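Long-range contacts in methylxanthine N1-demethylase NdmA (Pseudomonas putida, PDB 6ICN), which removes the N1-methyl group of caffeine and related methylxanthines as formaldehyde, using molecular oxygen and electrons from NADH: residues A[31-36]-A[246-250]; A[59-64]-A[142-146]; A[148-152]-A[353-358]; A[180-184]-A[331-336]. All blocks are in the same frame, centred on the assembly; numbering follows the deposited sequence.

The four contacts lead from the Rieske sheet to the caffeine-binding half of the chain. Interaction 2 lies within the Rieske half and is a buried cluster of aliphatic side chains. Interaction 1, also buried, joins that half to a loop of the seven-stranded catalytic sheet through proline and aromatic packing; strands 35-40 and 140-144 are neighbours in one sheet, and a salt bridge ties the two contacts together. Interaction 3, only partly buried, sets a loop against helix 350-358 with rings, sulfur and an arginine. Interaction 4, buried where another subunit packs, adds a salt bridge to a stack; its Tyr335 is hydrogen-bonded to Pro248 of interaction 1.

Interaction 1. Residues A[31-36]-A[246-250]; sequences LRHFWH and SMPFA
Phe34 and Pro248 lie opposite each other with their CA atoms 7.9 Å apart, and His36 likewise faces Phe249; side chains, not backbones, do the joining. Segment 31-36 turns through helical conformations into strand 35-40, while 246-250 is a tight connection with a cis peptide bond before Pro248. The proline ring points out of that connection, and its CD sits over the middle of one face of the Phe34 ring, 3.5 Å from the centroid and 13° off the normal, a CH-pi contact. Proline suits the place because its CD hydrogens, next to nitrogen, are slightly polarised. Pro248 CG lies over one face of the Phe249 ring, toward its rim. Leu31 crosses Phe249 nearly at a right angle, CD2 lying 3.9 Å from its CZ. His36 CG stands opposite the carbonyl carbon (chi1 -58°), bringing CE1 to 3.8 Å from Phe249 CD2, the rings meeting by their edges with planes at 33°. Histidine suits this place: NE2 donates to Leu31 O (2.9 Å), which Phe34 N reaches from the opposite face of the carbonyl plane, while the carbon edge packs on Phe249. Around this join of Rieske and catalytic halves, Phe249 and Met247 pack on Tyr335 of helix 330-348, Leu31 and Phe249 touch Glu180 of helix 179-186, and Pro272 of strand 263-274 lies against His36 and Phe249.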
loop_
_atom_site.group_PDB
_atom_site.type_symbol
_atom_site.label_atom_id
_atom_site.label_comp_id
_atom_site.label_asym_id
_atom_site.label_seq_id
_atom_site.Cartn_x
_atom_site.Cartn_y
_atom_site.Cartn_z
ATOM N N LEU A 31 -22.948 29.920 -15.072
ATOM C CA LEU A 31 -22.696 28.623 -15.699
ATOM C C LEU A 31 -23.836 27.627 -15.490
ATOM O O LEU A 31 -23.950 26.677 -16.270
ATOM C CB LEU A 31 -21.380 28.033 -15.169
ATOM C CG LEU A 31 -20.144 28.852 -15.553
ATOM C CD1 LEU A 31 -18.887 28.275 -14.868
ATOM C CD2 LEU A 31 -19.965 28.844 -17.051
ATOM N N ARG A 32 -24.680 27.824 -14.471
ATOM C CA ARG A 32 -25.797 26.910 -14.226
ATOM C C ARG A 32 -26.805 26.924 -15.368
ATOM O O ARG A 32 -27.587 25.982 -15.501
ATOM C CB ARG A 32 -26.504 27.263 -12.907
ATOM C CG ARG A 32 -25.610 27.160 -11.667
ATOM C CD ARG A 32 -26.300 27.666 -10.398
ATOM N NE ARG A 32 -27.556 26.971 -10.126
ATOM C CZ ARG A 32 -27.656 25.896 -9.353
ATOM N NH1 ARG A 32 -26.567 25.405 -8.767
ATOM N NH2 ARG A 32 -28.837 25.316 -9.162
ATOM N N HIS A 33 -26.784 27.957 -16.211
ATOM C CA HIS A 33 -27.752 28.061 -17.297
ATOM C C HIS A 33 -27.387 27.256 -18.528
ATOM O O HIS A 33 -28.208 27.157 -19.444
ATOM C CB HIS A 33 -27.936 29.546 -17.668
ATOM C CG HIS A 33 -28.639 30.317 -16.602
ATOM N ND1 HIS A 33 -30.001 30.524 -16.618
ATOM C CD2 HIS A 33 -28.189 30.858 -15.445
ATOM C CE1 HIS A 33 -30.356 31.183 -15.535
ATOM N NE2 HIS A 33 -29.276 31.404 -14.808
ATOM N N PHE A 34 -26.186 26.676 -18.590
ATOM C CA PHE A 34 -25.761 25.877 -19.731
ATOM C C PHE A 34 -25.963 24.389 -19.459
ATOM O O PHE A 34 -26.077 23.951 -18.310
ATOM C CB PHE A 34 -24.290 26.128 -20.053
ATOM C CG PHE A 34 -24.011 27.518 -20.552
ATOM C CD1 PHE A 34 -24.304 27.855 -21.868
ATOM C CD2 PHE A 34 -23.432 28.462 -19.714
ATOM C CE1 PHE A 34 -24.051 29.144 -22.343
ATOM C CE2 PHE A 34 -23.172 29.748 -20.179
ATOM C CZ PHE A 34 -23.476 30.071 -21.497
ATOM N N TRP A 35 -26.032 23.628 -20.544
ATOM C CA TRP A 35 -25.952 22.169 -20.470
ATOM C C TRP A 35 -24.509 21.736 -20.265
ATOM O O TRP A 35 -23.617 22.155 -21.010
ATOM C CB TRP A 35 -26.491 21.540 -21.756
ATOM C CG TRP A 35 -27.971 21.764 -21.983
ATOM C CD1 TRP A 35 -28.563 22.859 -22.574
ATOM C CD2 TRP A 35 -29.040 20.875 -21.628
ATOM N NE1 TRP A 35 -29.934 22.698 -22.596
ATOM C CE2 TRP A 35 -30.249 21.489 -22.027
ATOM C CE3 TRP A 35 -29.092 19.619 -21.013
ATOM C CZ2 TRP A 35 -31.491 20.883 -21.840
ATOM C CZ3 TRP A 35 -30.330 19.023 -20.821
ATOM C CH2 TRP A 35 -31.511 19.650 -21.250
ATOM N N HIS A 36 -24.287 20.851 -19.293
ATOM C CA HIS A 36 -22.968 20.285 -19.069
ATOM C C HIS A 36 -23.059 18.766 -19.059
ATOM O O HIS A 36 -24.001 18.213 -18.491
ATOM C CB HIS A 36 -22.380 20.752 -17.731
ATOM C CG HIS A 36 -22.272 22.244 -17.599
ATOM N ND1 HIS A 36 -21.282 22.977 -18.223
ATOM C CD2 HIS A 36 -23.016 23.130 -16.898
ATOM C CE1 HIS A 36 -21.440 24.258 -17.928
ATOM N NE2 HIS A 36 -22.484 24.380 -17.123
ATOM N N SER A 246 -18.968 25.413 -28.929
ATOM C CA SER A 246 -20.220 25.750 -28.248
ATOM C C SER A 246 -19.914 26.300 -26.859
ATOM O O SER A 246 -19.400 25.582 -25.996
ATOM C CB SER A 246 -21.124 24.523 -28.158
ATOM O OG SER A 246 -21.503 24.074 -29.448
ATOM N N MET A 247 -20.221 27.575 -26.631
ATOM C CA MET A 247 -19.861 28.201 -25.352
ATOM C C MET A 247 -20.661 27.589 -24.229
ATOM O O MET A 247 -21.852 27.314 -24.406
ATOM C CB MET A 247 -20.076 29.722 -25.396
ATOM C CG MET A 247 -19.147 30.404 -26.394
ATOM S SD MET A 247 -17.423 30.393 -25.799
ATOM C CE MET A 247 -17.544 31.578 -24.494
ATOM N N PRO A 248 -20.040 27.405 -23.055
ATOM C CA PRO A 248 -18.683 27.832 -22.679
ATOM C C PRO A 248 -17.562 26.803 -22.783
ATOM O O PRO A 248 -16.411 27.222 -22.804
ATOM C CB PRO A 248 -18.842 28.215 -21.213
ATOM C CG PRO A 248 -19.934 27.309 -20.711
ATOM C CD PRO A 248 -20.852 27.045 -21.877
ATOM N N PHE A 249 -17.845 25.497 -22.794
ATOM C CA PHE A 249 -16.764 24.541 -22.552
ATOM C C PHE A 249 -16.615 23.440 -23.591
ATOM O O PHE A 249 -15.764 22.558 -23.410
ATOM C CB PHE A 249 -16.935 23.887 -21.170
ATOM C CG PHE A 249 -16.895 24.858 -20.025
ATOM C CD1 PHE A 249 -15.927 25.863 -19.963
ATOM C CD2 PHE A 249 -17.822 24.765 -19.005
ATOM C CE1 PHE A 249 -15.916 26.770 -18.906
ATOM C CE2 PHE A 249 -17.818 25.661 -17.935
ATOM C CZ PHE A 249 -16.851 26.677 -17.892
ATOM N N ALA A 250 -17.405 23.435 -24.651
ATOM C CA ALA A 250 -17.354 22.350 -25.625
ATOM C C ALA A 250 -16.589 22.786 -26.863
ATOM O O ALA A 250 -16.799 23.892 -27.366
ATOM C CB ALA A 250 -18.760 21.902 -26.013
#

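Interaction 2. Residues A[59-64]-A[142-146]; sequences LLNEQL and WIRLD
Leu145 lies among Leu59, Leu60, Leu64 and Glu62, and none of the side chains touching across the two segments is aromatic. Among the residues that touch, the one flat group at a side-chain end is the Glu62 carboxylate, and even that stays clear of the leucine: Glu62 touches Leu145 CD1 with its methylene CG, at 4.0 Å. The chain of Glu62 bends at chi2 (-93°), and its carboxylate pairs instead with Arg77 and Arg32. Everything else is aliphatic. Leu59 and Leu145 run alongside, pointing oppositely, with Leu59 CD2 resting 3.9 Å from Leu145 CG. In Leu59, chi1 (168°) swings CG toward strand 140-144, and chi2 (63°) then turns CD2 to Leu145 and to Ile143, whose CG2 it meets at 4.0 Å. Leu64 and Ile143 meet end to end, their CD1 methyls 3.8 Å apart, and the same Leu64 CD1 touches Leu145 CD2 at 3.9 Å. Leu60, at the edge of the group, adds its CD1 against Leu145 CD1. The type I' turn from Leu59 to Glu62 joins strands 55-59 and 62-69, bringing Leu59 and Leu64 to the same patch, which faces strand 140-144; Phe132 of strand 131-137 also packs on Leu64, Ile143 and Leu145. Branched methyls suit the layer between strands that are not neighbours in the sheet, since they pack at several angles. The contact probably rests mainly on dispersion and the exclusion of water, with the charge of Glu62 carried out to its two arginines at the margin.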
loop_
_atom_site.group_PDB
_atom_site.type_symbol
_atom_site.label_atom_id
_atom_site.label_comp_id
_atom_site.label_asym_id
_atom_site.label_seq_id
_atom_site.Cartn_x
_atom_site.Cartn_y
_atom_site.Cartn_z
ATOM N N LEU A 59 -21.902 18.405 -10.257
ATOM C CA LEU A 59 -21.867 19.432 -11.288
ATOM C C LEU A 59 -21.956 20.774 -10.591
ATOM O O LEU A 59 -22.910 21.004 -9.840
ATOM C CB LEU A 59 -23.029 19.244 -12.274
ATOM C CG LEU A 59 -23.254 20.419 -13.217
ATOM C CD1 LEU A 59 -22.042 20.606 -14.111
ATOM C CD2 LEU A 59 -24.491 20.136 -14.074
ATOM N N LEU A 60 -20.950 21.630 -10.801
ATOM C CA LEU A 60 -20.912 22.958 -10.165
ATOM C C LEU A 60 -21.193 22.864 -8.665
ATOM O O LEU A 60 -21.971 23.646 -8.109
ATOM C CB LEU A 60 -21.895 23.914 -10.851
ATOM C CG LEU A 60 -21.531 24.175 -12.309
ATOM C CD1 LEU A 60 -22.696 24.809 -13.096
ATOM C CD2 LEU A 60 -20.290 25.051 -12.391
ATOM N N ASN A 61 -20.583 21.862 -8.018
ATOM C CA ASN A 61 -20.684 21.571 -6.587
ATOM C C ASN A 61 -22.064 21.096 -6.135
ATOM O O ASN A 61 -22.300 20.998 -4.923
ATOM C CB ASN A 61 -20.262 22.774 -5.732
ATOM C CG ASN A 61 -19.440 22.364 -4.514
ATOM O OD1 ASN A 61 -18.736 21.346 -4.525
ATOM N ND2 ASN A 61 -19.541 23.150 -3.446
ATOM N N GLU A 62 -22.973 20.776 -7.056
ATOM C CA GLU A 62 -24.248 20.164 -6.712
ATOM C C GLU A 62 -24.125 18.644 -6.751
ATOM O O GLU A 62 -23.619 18.095 -7.733
ATOM C CB GLU A 62 -25.330 20.597 -7.707
ATOM C CG GLU A 62 -25.588 22.082 -7.710
ATOM C CD GLU A 62 -26.721 22.461 -6.780
ATOM O OE1 GLU A 62 -27.010 21.694 -5.833
ATOM O OE2 GLU A 62 -27.341 23.516 -7.016
ATOM N N GLN A 63 -24.624 17.972 -5.716
ATOM C CA GLN A 63 -24.645 16.510 -5.685
ATOM C C GLN A 63 -25.955 16.034 -6.299
ATOM O O GLN A 63 -27.027 16.269 -5.740
ATOM C CB GLN A 63 -24.495 15.999 -4.259
ATOM C CG GLN A 63 -23.195 16.412 -3.615
ATOM C CD GLN A 63 -23.037 15.791 -2.241
ATOM O OE1 GLN A 63 -22.639 14.645 -2.125
ATOM N NE2 GLN A 63 -23.360 16.544 -1.208
ATOM N N LEU A 64 -25.861 15.363 -7.441
ATOM C CA LEU A 64 -27.021 14.926 -8.201
ATOM C C LEU A 64 -27.003 13.415 -8.376
ATOM O O LEU A 64 -25.977 12.757 -8.175
ATOM C CB LEU A 64 -27.035 15.600 -9.575
ATOM C CG LEU A 64 -26.843 17.118 -9.604
ATOM C CD1 LEU A 64 -26.749 17.631 -11.032
ATOM C CD2 LEU A 64 -27.950 17.818 -8.821
ATOM N N TRP A 142 -26.332 14.786 -20.250
ATOM C CA TRP A 142 -26.185 16.226 -20.074
ATOM C C TRP A 142 -27.219 16.752 -19.088
ATOM O O TRP A 142 -28.374 16.319 -19.100
ATOM C CB TRP A 142 -26.375 16.954 -21.407
ATOM C CG TRP A 142 -25.487 16.498 -22.502
ATOM C CD1 TRP A 142 -25.638 15.376 -23.284
ATOM C CD2 TRP A 142 -24.312 17.162 -22.972
ATOM N NE1 TRP A 142 -24.612 15.309 -24.204
ATOM C CE2 TRP A 142 -23.780 16.383 -24.020
ATOM C CE3 TRP A 142 -23.625 18.323 -22.573
ATOM C CZ2 TRP A 142 -22.625 16.747 -24.715
ATOM C CZ3 TRP A 142 -22.488 18.683 -23.259
ATOM C CH2 TRP A 142 -21.993 17.896 -24.316
ATOM N N ILE A 143 -26.815 17.692 -18.231
ATOM C CA ILE A 143 -27.703 18.292 -17.242
ATOM C C ILE A 143 -27.635 19.813 -17.339
ATOM O O ILE A 143 -26.549 20.388 -17.459
ATOM C CB ILE A 143 -27.360 17.834 -15.807
ATOM C CG1 ILE A 143 -27.673 16.344 -15.647
ATOM C CG2 ILE A 143 -28.151 18.642 -14.768
ATOM C CD1 ILE A 143 -27.233 15.801 -14.283
ATOM N N ARG A 144 -28.805 20.469 -17.290
ATOM C CA ARG A 144 -28.873 21.924 -17.150
ATOM C C ARG A 144 -29.522 22.248 -15.816
ATOM O O ARG A 144 -30.698 21.924 -15.597
ATOM C CB ARG A 144 -29.655 22.578 -18.295
ATOM C CG ARG A 144 -29.756 24.113 -18.134
ATOM C CD ARG A 144 -30.384 24.744 -19.370
ATOM N NE ARG A 144 -31.735 24.226 -19.624
ATOM C CZ ARG A 144 -32.439 24.500 -20.718
ATOM N NH1 ARG A 144 -31.934 25.293 -21.657
ATOM N NH2 ARG A 144 -33.660 23.999 -20.873
ATOM N N LEU A 145 -28.764 22.900 -14.930
ATOM C CA LEU A 145 -29.255 23.117 -13.573
ATOM C C LEU A 145 -30.333 24.193 -13.515
ATOM O O LEU A 145 -31.276 24.083 -12.723
ATOM C CB LEU A 145 -28.100 23.488 -12.647
ATOM C CG LEU A 145 -27.162 22.324 -12.314
ATOM C CD1 LEU A 145 -25.916 22.854 -11.641
ATOM C CD2 LEU A 145 -27.875 21.320 -11.415
ATOM N N ASP A 146 -30.181 25.258 -14.293
ATOM C CA ASP A 146 -31.135 26.366 -14.324
ATOM C C ASP A 146 -31.672 26.498 -15.744
ATOM O O ASP A 146 -30.926 26.834 -16.679
ATOM C CB ASP A 146 -30.480 27.668 -13.861
ATOM C CG ASP A 146 -31.501 28.749 -13.533
ATOM O OD1 ASP A 146 -32.528 28.808 -14.233
ATOM O OD2 ASP A 146 -31.293 29.519 -12.566
#

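Interaction 3. Residues A[148-152]-A[353-358]; sequences SFDCT and FRSALL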
loop_
_atom_site.group_PDB
_atom_site.type_symbol
_atom_site.label_atom_id
_atom_site.label_comp_id
_atom_site.label_asym_id
_atom_site.label_seq_id
_atom_site.Cartn_x
_atom_site.Cartn_y
_atom_site.Cartn_z
ATOM N N SER A 148 -34.373 28.517 -16.419
ATOM C CA SER A 148 -35.322 29.634 -16.391
ATOM C C SER A 148 -35.081 30.633 -17.520
ATOM O O SER A 148 -36.029 31.288 -17.975
ATOM C CB SER A 148 -35.271 30.333 -15.034
ATOM O OG SER A 148 -34.001 30.935 -14.787
ATOM N N PHE A 149 -33.840 30.777 -17.997
ATOM C CA PHE A 149 -33.617 31.663 -19.137
ATOM C C PHE A 149 -34.020 31.009 -20.446
ATOM O O PHE A 149 -34.295 31.714 -21.420
ATOM C CB PHE A 149 -32.146 32.086 -19.251
ATOM C CG PHE A 149 -31.702 33.073 -18.220
ATOM C CD1 PHE A 149 -32.554 33.510 -17.220
ATOM C CD2 PHE A 149 -30.408 33.582 -18.266
ATOM C CE1 PHE A 149 -32.119 34.421 -16.269
ATOM C CE2 PHE A 149 -29.972 34.496 -17.333
ATOM C CZ PHE A 149 -30.818 34.919 -16.330
ATOM N N ASP A 150 -33.985 29.676 -20.503
ATOM C CA ASP A 150 -34.488 28.887 -21.629
ATOM C C ASP A 150 -33.939 29.356 -22.979
ATOM O O ASP A 150 -34.676 29.542 -23.947
ATOM C CB ASP A 150 -36.017 28.881 -21.629
ATOM C CG ASP A 150 -36.593 27.693 -22.383
ATOM O OD1 ASP A 150 -35.850 26.714 -22.646
ATOM O OD2 ASP A 150 -37.784 27.747 -22.721
ATOM N N CYS A 151 -32.605 29.509 -23.060
ATOM C CA CYS A 151 -32.001 29.945 -24.315
ATOM C C CYS A 151 -30.695 29.221 -24.634
ATOM O O CYS A 151 -29.938 29.677 -25.499
ATOM C CB CYS A 151 -31.736 31.466 -24.297
ATOM S SG CYS A 151 -30.516 31.995 -23.090
ATOM N N THR A 152 -30.408 28.110 -23.969
ATOM C CA THR A 152 -29.183 27.364 -24.212
ATOM C C THR A 152 -29.531 25.970 -24.711
ATOM O O THR A 152 -30.612 25.443 -24.418
ATOM C CB THR A 152 -28.344 27.265 -22.934
ATOM O OG1 THR A 152 -29.121 26.624 -21.916
ATOM C CG2 THR A 152 -27.947 28.672 -22.458
ATOM N N PHE A 353 -28.862 38.143 -21.357
ATOM C CA PHE A 353 -28.056 36.934 -21.523
ATOM C C PHE A 353 -28.271 36.311 -22.897
ATOM O O PHE A 353 -27.309 35.937 -23.575
ATOM C CB PHE A 353 -28.395 35.943 -20.404
ATOM C CG PHE A 353 -27.502 34.726 -20.371
ATOM C CD1 PHE A 353 -26.283 34.774 -19.720
ATOM C CD2 PHE A 353 -27.896 33.541 -20.978
ATOM C CE1 PHE A 353 -25.460 33.653 -19.675
ATOM C CE2 PHE A 353 -27.089 32.417 -20.930
ATOM C CZ PHE A 353 -25.870 32.484 -20.281
ATOM N N ARG A 354 -29.530 36.193 -23.334
ATOM C CA ARG A 354 -29.801 35.613 -24.644
ATOM C C ARG A 354 -29.095 36.382 -25.758
ATOM O O ARG A 354 -28.551 35.782 -26.694
ATOM C CB ARG A 354 -31.312 35.576 -24.890
ATOM C CG ARG A 354 -31.684 35.084 -26.268
ATOM C CD ARG A 354 -33.186 35.217 -26.487
ATOM N NE ARG A 354 -33.874 34.027 -26.010
ATOM C CZ ARG A 354 -34.058 32.943 -26.760
ATOM N NH1 ARG A 354 -33.609 32.925 -28.012
ATOM N NH2 ARG A 354 -34.688 31.886 -26.257
ATOM N N SER A 355 -29.081 37.716 -25.667
ATOM C CA SER A 355 -28.412 38.519 -26.686
ATOM C C SER A 355 -26.898 38.324 -26.653
ATOM O O SER A 355 -26.263 38.143 -27.696
ATOM C CB SER A 355 -28.766 39.991 -26.493
ATOM O OG SER A 355 -30.156 40.185 -26.719
ATOM N N ALA A 356 -26.309 38.375 -25.461
ATOM C CA ALA A 356 -24.868 38.166 -25.331
ATOM C C ALA A 356 -24.445 36.816 -25.902
ATOM O O ALA A 356 -23.414 36.710 -26.580
ATOM C CB ALA A 356 -24.463 38.283 -23.866
ATOM N N LEU A 357 -25.246 35.775 -25.665
ATOM C CA LEU A 357 -24.901 34.439 -26.138
ATOM C C LEU A 357 -25.106 34.289 -27.636
ATOM O O LEU A 357 -24.242 33.754 -28.331
ATOM C CB LEU A 357 -25.737 33.387 -25.406
ATOM C CG LEU A 357 -25.418 31.941 -25.791
ATOM C CD1 LEU A 357 -23.950 31.612 -25.441
ATOM C CD2 LEU A 357 -26.365 30.998 -25.075
ATOM N N LEU A 358 -26.267 34.727 -28.153
ATOM C CA LEU A 358 -26.687 34.336 -29.490
ATOM C C LEU A 358 -26.533 35.420 -30.558
ATOM O O LEU A 358 -26.682 35.112 -31.746
ATOM C CB LEU A 358 -28.148 33.859 -29.458
ATOM C CG LEU A 358 -28.404 32.592 -28.640
ATOM C CD1 LEU A 358 -29.906 32.254 -28.605
ATOM C CD2 LEU A 358 -27.588 31.420 -29.196
HETATM O O HOH W 1 -33.623 34.050 -22.579
#
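Cys151 and Phe353 form a sulfur-aromatic contact, by which the loop after Rieske strand 140-144 is seated on helix 350-358 near the C-terminus. Cys151 SG lies in the plane of the Phe353 ring, at its edge, 5.0 Å from the centroid and 3.7 Å from CD2; chi1 of 65° tucks the sulfur over the backbone and turns it to the helix. Beside it Phe149 meets Phe353 obliquely, CD2 to CD2 3.7 Å, the planes at 55°. Further along, Thr152 CG2 packs against Leu357 CD2 at 3.8 Å, while its hydroxyl is bonded to His33 O and Arg144 NH1. On the outer side Arg354 folds back over the loop: a bend at chi3 (-88°) lays one face of the guanidinium, toward its rim, over Cys151 CB, and NH2 comes 3.3 Å from Asp150 O. A water donates to Phe149 O (2.7 Å) and accepts a weak bond from Arg354 NE. Cysteine suits this place, its small polarisable sulfur fitting beside a ring edge, where the ring hydrogens are slightly positive. Apolar packing thus probably supplies most of the hold, while the long, exposed arginine spreads over the rim and probably keeps its charge partly hydrated.

Interaction 4. Residues A[180-184]-A[331-336]; sequences ERRWE and VSIQYR
The ionic part is a two-point salt bridge: Arg336 presents NE and NH2 to the two oxygens of Glu184 across a pair of helices running at 145° to each other. NE reaches OE2 at 2.9 Å almost straight (172°), and NH2 reaches OE1 at 3.0 Å less directly, both on the syn side of the carboxylate. The hydrogen bond of Ser332 OG to the same OE1, 3.0 Å long, comes from above the carboxylate plane, so two donors hold that oxygen. The aromatic part is an offset stack of Trp183 on Tyr335, the six-membered ring and the phenol 3.6 Å apart at their centroids and parallel within 3°. Both side chains leave their helices with CG opposite the backbone N, which sends the flat rings into the gap. Glu184 OE2 lies at the edge of the Tyr335 ring, joining salt bridge to stack. Apolar packing continues as Trp183 CH2 meets Val331 CG1 at 3.8 Å. Arg181 NH1 comes 4.1 Å from Arg336 NH2, and Glu323 pairs with both. Arg83 of a neighbouring subunit is hydrogen-bonded to Ser332. Glutamate suits this place: Glu184 and Glu323 probably offset the arginines gathered where the subunits meet, beside a close-packed aromatic stack.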
loop_
_atom_site.group_PDB
_atom_site.type_symbol
_atom_site.label_atom_id
_atom_site.label_comp_id
_atom_site.label_asym_id
_atom_site.label_seq_id
_atom_site.Cartn_x
_atom_site.Cartn_y
_atom_site.Cartn_z
ATOM N N GLU A 180 -12.436 26.417 -17.620
ATOM C CA GLU A 180 -11.874 27.518 -18.404
ATOM C C GLU A 180 -10.411 27.259 -18.776
ATOM O O GLU A 180 -10.011 27.451 -19.932
ATOM C CB GLU A 180 -12.011 28.834 -17.623
ATOM C CG GLU A 180 -13.460 29.284 -17.374
ATOM C CD GLU A 180 -14.109 28.682 -16.102
ATOM O OE1 GLU A 180 -13.497 27.818 -15.403
ATOM O OE2 GLU A 180 -15.258 29.087 -15.782
ATOM N N ARG A 181 -9.587 26.817 -17.811
ATOM C CA ARG A 181 -8.190 26.558 -18.148
ATOM C C ARG A 181 -8.063 25.375 -19.101
ATOM O O ARG A 181 -7.182 25.361 -19.968
ATOM C CB ARG A 181 -7.373 26.339 -16.864
ATOM C CG ARG A 181 -7.302 27.607 -15.996
ATOM C CD ARG A 181 -5.883 27.893 -15.689
ATOM N NE ARG A 181 -5.629 28.860 -14.627
ATOM C CZ ARG A 181 -4.960 30.000 -14.821
ATOM N NH1 ARG A 181 -4.559 30.327 -16.043
ATOM N NH2 ARG A 181 -4.696 30.798 -13.797
ATOM N N ARG A 182 -8.956 24.380 -18.975
ATOM C CA ARG A 182 -8.922 23.246 -19.889
ATOM C C ARG A 182 -9.278 23.677 -21.306
ATOM O O ARG A 182 -8.617 23.270 -22.269
ATOM C CB ARG A 182 -9.872 22.148 -19.389
ATOM C CG ARG A 182 -9.477 20.749 -19.860
ATOM C CD ARG A 182 -10.028 20.436 -21.247
ATOM N NE ARG A 182 -9.300 19.304 -21.828
ATOM C CZ ARG A 182 -8.118 19.395 -22.434
ATOM N NH1 ARG A 182 -7.523 20.591 -22.562
ATOM N NH2 ARG A 182 -7.522 18.300 -22.916
ATOM N N TRP A 183 -10.313 24.512 -21.446
ATOM C CA TRP A 183 -10.703 25.013 -22.758
ATOM C C TRP A 183 -9.541 25.753 -23.415
ATOM O O TRP A 183 -9.190 25.496 -24.575
ATOM C CB TRP A 183 -11.924 25.929 -22.618
ATOM C CG TRP A 183 -12.585 26.321 -23.939
ATOM C CD1 TRP A 183 -13.716 25.768 -24.472
ATOM C CD2 TRP A 183 -12.168 27.353 -24.861
ATOM N NE1 TRP A 183 -14.027 26.383 -25.677
ATOM C CE2 TRP A 183 -13.098 27.361 -25.928
ATOM C CE3 TRP A 183 -11.120 28.276 -24.876
ATOM C CZ2 TRP A 183 -12.988 28.234 -27.019
ATOM C CZ3 TRP A 183 -11.011 29.158 -25.964
ATOM C CH2 TRP A 183 -11.947 29.129 -27.018
ATOM N N GLU A 184 -8.903 26.658 -22.663
ATOM C CA GLU A 184 -7.797 27.419 -23.231
ATOM C C GLU A 184 -6.632 26.511 -23.604
ATOM O O GLU A 184 -5.977 26.723 -24.632
ATOM C CB GLU A 184 -7.363 28.511 -22.249
ATOM C CG GLU A 184 -8.476 29.502 -21.983
ATOM C CD GLU A 184 -8.027 30.711 -21.206
ATOM O OE1 GLU A 184 -6.804 30.970 -21.180
ATOM O OE2 GLU A 184 -8.892 31.378 -20.598
ATOM N N VAL A 331 -7.031 33.704 -29.267
ATOM C CA VAL A 331 -8.158 32.832 -28.931
ATOM C C VAL A 331 -8.478 32.920 -27.441
ATOM O O VAL A 331 -9.639 33.100 -27.045
ATOM C CB VAL A 331 -7.874 31.389 -29.381
ATOM C CG1 VAL A 331 -8.950 30.452 -28.854
ATOM C CG2 VAL A 331 -7.790 31.291 -30.922
ATOM N N SER A 332 -7.451 32.806 -26.588
ATOM C CA SER A 332 -7.637 32.947 -25.144
ATOM C C SER A 332 -8.242 34.301 -24.765
ATOM O O SER A 332 -9.151 34.395 -23.922
ATOM C CB SER A 332 -6.283 32.769 -24.454
ATOM O OG SER A 332 -6.373 33.196 -23.123
ATOM N N ILE A 333 -7.717 35.375 -25.352
ATOM C CA ILE A 333 -8.192 36.713 -25.019
ATOM C C ILE A 333 -9.664 36.856 -25.375
ATOM O O ILE A 333 -10.464 37.348 -24.571
ATOM C CB ILE A 333 -7.344 37.773 -25.744
ATOM C CG1 ILE A 333 -5.898 37.740 -25.245
ATOM C CG2 ILE A 333 -7.931 39.154 -25.521
ATOM C CD1 ILE A 333 -4.928 38.466 -26.188
ATOM N N GLN A 334 -10.035 36.403 -26.572
ATOM C CA GLN A 334 -11.412 36.552 -27.033
ATOM C C GLN A 334 -12.355 35.661 -26.235
ATOM O O GLN A 334 -13.485 36.060 -25.931
ATOM C CB GLN A 334 -11.487 36.249 -28.526
ATOM C CG GLN A 334 -10.720 37.272 -29.399
ATOM C CD GLN A 334 -11.137 38.715 -29.116
ATOM O OE1 GLN A 334 -12.326 39.030 -29.046
ATOM N NE2 GLN A 334 -10.150 39.595 -28.929
ATOM N N TYR A 335 -11.896 34.455 -25.877
ATOM C CA TYR A 335 -12.667 33.575 -25.001
ATOM C C TYR A 335 -12.967 34.247 -23.668
ATOM O O TYR A 335 -14.116 34.278 -23.222
ATOM C CB TYR A 335 -11.886 32.275 -24.787
ATOM C CG TYR A 335 -12.549 31.243 -23.894
ATOM C CD1 TYR A 335 -13.701 30.585 -24.301
ATOM C CD2 TYR A 335 -11.979 30.884 -22.674
ATOM C CE1 TYR A 335 -14.292 29.609 -23.503
ATOM C CE2 TYR A 335 -12.554 29.909 -21.869
ATOM C CZ TYR A 335 -13.703 29.280 -22.286
ATOM O OH TYR A 335 -14.278 28.319 -21.485
ATOM N N ARG A 336 -11.931 34.779 -22.999
ATOM C CA ARG A 336 -12.129 35.423 -21.711
ATOM C C ARG A 336 -13.074 36.615 -21.826
ATOM O O ARG A 336 -13.898 36.846 -20.936
ATOM C CB ARG A 336 -10.777 35.850 -21.144
ATOM C CG ARG A 336 -9.886 34.658 -20.774
ATOM C CD ARG A 336 -8.488 35.101 -20.324
ATOM N NE ARG A 336 -7.710 33.928 -19.921
ATOM C CZ ARG A 336 -6.592 33.955 -19.196
ATOM N NH1 ARG A 336 -6.074 35.106 -18.764
ATOM N NH2 ARG A 336 -5.984 32.811 -18.909
#